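Side-chain contact in tudor domain-containing protein 1 (Mus musculus, PDB 4B9W), which scaffolds methylated Piwi proteins and piRNA biogenesis factors in spermatogenesis to repress transposable elements, this chain being its third, extended Tudor domain: residues T148-F151 and Q152-V156. Numbering follows the deposited sequence.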
ATOM      1  N   THR A 148      13.630  -5.854 -10.810  1.00 11.41           N
ATOM      2  CA  THR A 148      13.872  -5.611  -9.383  1.00 11.23           C
ATOM      3  C   THR A 148      15.097  -6.381  -8.860  1.00 11.39           C
ATOM      4  O   THR A 148      15.932  -5.815  -8.147  1.00 11.78           O
ATOM      5  CB  THR A 148      12.589  -5.864  -8.560  1.00 11.15           C
ATOM      6  OG1 THR A 148      11.567  -4.952  -9.003  1.00 10.78           O
ATOM      7  CG2 THR A 148      12.844  -5.649  -7.081  1.00 11.03           C
ATOM      8  N   ALA A 149      15.238  -7.645  -9.237  1.00 11.58           N
ATOM      9  CA  ALA A 149      16.396  -8.437  -8.807  1.00 12.08           C
ATOM     10  C   ALA A 149      17.719  -7.933  -9.424  1.00 12.74           C
ATOM     11  O   ALA A 149      18.797  -7.985  -8.783  1.00 12.71           O
ATOM     12  CB  ALA A 149      16.171  -9.916  -9.097  1.00 12.25           C
ATOM     13  N   ARG A 150      17.661  -7.417 -10.643  1.00 13.25           N
ATOM     14  CA  ARG A 150      18.858  -6.829 -11.227  1.00 14.11           C
ATOM     15  C   ARG A 150      19.267  -5.580 -10.438  1.00 13.34           C
ATOM     16  O   ARG A 150      20.431  -5.419 -10.087  1.00 13.31           O
ATOM     17  CB  ARG A 150      18.681  -6.524 -12.724  1.00 15.43           C
ATOM     18  CG  ARG A 150      19.913  -5.900 -13.386  1.00 16.88           C
ATOM     19  CD  ARG A 150      21.228  -6.584 -12.997  1.00 18.49           C
ATOM     20  NE  ARG A 150      21.481  -7.831 -13.727  1.00 20.11           N
ATOM     21  CZ  ARG A 150      22.032  -8.948 -13.222  1.00 20.98           C
ATOM     22  NH1 ARG A 150      22.388  -9.089 -11.931  1.00 21.41           N
ATOM     23  NH2 ARG A 150      22.210  -9.973 -14.024  1.00 21.84           N
ATOM     24  N   PHE A 151      18.291  -4.718 -10.138  1.00 12.55           N
ATOM     25  CA  PHE A 151      18.499  -3.524  -9.332  1.00 12.25           C
ATOM     26  C   PHE A 151      19.152  -3.890  -7.996  1.00 12.14           C
ATOM     27  O   PHE A 151      20.155  -3.292  -7.635  1.00 11.61           O
ATOM     28  CB  PHE A 151      17.144  -2.765  -9.161  1.00 12.36           C
ATOM     29  CG  PHE A 151      17.208  -1.488  -8.340  1.00 12.34           C
ATOM     30  CD1 PHE A 151      18.300  -0.628  -8.390  1.00 12.36           C
ATOM     31  CD2 PHE A 151      16.109  -1.111  -7.570  1.00 12.55           C
ATOM     32  CE1 PHE A 151      18.318   0.544  -7.644  1.00 12.15           C
ATOM     33  CE2 PHE A 151      16.125   0.053  -6.821  1.00 12.50           C
ATOM     34  CZ  PHE A 151      17.236   0.889  -6.866  1.00 12.39           C
ATOM     35  N   GLN A 152      18.582  -4.880  -7.299  1.00 12.11           N
ATOM     36  CA  GLN A 152      19.068  -5.366  -6.002  1.00 12.32           C
ATOM     37  C   GLN A 152      20.543  -5.818  -6.079  1.00 12.00           C
ATOM     38  O   GLN A 152      21.357  -5.473  -5.216  1.00 11.50           O
ATOM     39  CB  GLN A 152      18.148  -6.507  -5.523  1.00 12.69           C
ATOM     40  CG  GLN A 152      18.645  -7.359  -4.381  1.00 12.97           C
ATOM     41  CD  GLN A 152      18.787  -6.581  -3.108  1.00 14.11           C
ATOM     42  OE1 GLN A 152      18.105  -5.568  -2.905  1.00 15.86           O
ATOM     43  NE2 GLN A 152      19.648  -7.056  -2.220  1.00 14.24           N
ATOM     44  N   ALA A 153      20.876  -6.552  -7.137  1.00 11.99           N
ATOM     45  CA  ALA A 153      22.245  -6.994  -7.389  1.00 12.44           C
ATOM     46  C   ALA A 153      23.199  -5.799  -7.659  1.00 12.78           C
ATOM     47  O   ALA A 153      24.404  -5.890  -7.377  1.00 12.81           O
ATOM     48  CB  ALA A 153      22.286  -8.031  -8.535  1.00 12.38           C
ATOM     49  N   CYS A 154      22.668  -4.675  -8.155  1.00 13.12           N
ATOM     50  CA  CYS A 154      23.476  -3.422  -8.256  1.00 13.78           C
ATOM     51  C   CYS A 154      23.711  -2.691  -6.940  1.00 13.45           C
ATOM     52  O   CYS A 154      24.586  -1.848  -6.881  1.00 13.45           O
ATOM     53  CB  CYS A 154      22.826  -2.388  -9.176  1.00 14.10           C
ATOM     54  SG  CYS A 154      22.592  -2.923 -10.868  1.00 16.00           S
ATOM     55  N   VAL A 155      22.913  -2.943  -5.914  1.00 12.95           N
ATOM     56  CA  VAL A 155      23.067  -2.166  -4.673  1.00 13.23           C
ATOM     57  C   VAL A 155      23.481  -3.006  -3.462  1.00 13.97           C
ATOM     58  O   VAL A 155      24.005  -2.453  -2.490  1.00 13.32           O
ATOM     59  CB  VAL A 155      21.787  -1.366  -4.311  1.00 12.72           C
ATOM     60  CG1 VAL A 155      21.281  -0.583  -5.506  1.00 12.96           C
ATOM     61  CG2 VAL A 155      20.688  -2.280  -3.774  1.00 12.05           C
ATOM     62  N   VAL A 156      23.237  -4.318  -3.491  1.00 14.77           N
ATOM     63  CA  VAL A 156      23.489  -5.137  -2.296  1.00 15.78           C
ATOM     64  C   VAL A 156      24.939  -4.998  -1.762  1.00 16.16           C
ATOM     65  O   VAL A 156      25.889  -5.012  -2.543  1.00 15.97           O
ATOM     66  CB  VAL A 156      23.148  -6.617  -2.553  1.00 16.10           C
ATOM     67  CG1 VAL A 156      24.124  -7.247  -3.550  1.00 16.10           C
ATOM     68  CG2 VAL A 156      23.105  -7.384  -1.232  1.00 15.73           C
TER
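Phe151, its CG anti to the backbone N (chi1 -180°), and Val155, its CG1 turned beside its own backbone N (chi1 -49°), send their side chains to the same flank of helix 145-155. There Phe151 CE1 lies 3.8 Å from Val155 CG1, one turn further on; the methyl approaches the ring at a slant, and CG1 also rests against the Phe151 carbonyl, 3.6 Å from O. The pair faces the domain core: Phe32 meets the Phe151 ring edge-to-face, on strand 18-26 Met26 packs against Phe151 and Val23 against Val155, and from helix 187-193 Ile187 covers Phe151 and, with Val190, Cys154. On another flank, bends at chi2 and chi3 swing the Arg150 chain forward along the helix, bringing NH1 to 3.6 Å from Ala153 CB. This methyl sits at the guanidinium edge, in its plane, a purely van der Waals touch; NE has a long, weak ion pair with Glu194. Cys154 tucks SG back over the preceding turn, 3.4 Å from Arg150 O. Backbone bonds hold these side chains in step: Gln152 N reaches Thr148 O at 2.9 Å and nearly straight (164°), Ala153 N reaches Ala149 O at 3.0 Å, and Cys154 N bonds Arg150 O more bent, with a weak second bond to Phe151 O. Gln152 O accepts from two backbone donors, Val155 N and Val156 N. Thr148 and Gln152 pack on the bound MILI peptide. This is the i/i+4 packing of an amphipathic helix, seated on the SN-like beta-barrel that accompanies the Tudor core in an extended Tudor domain.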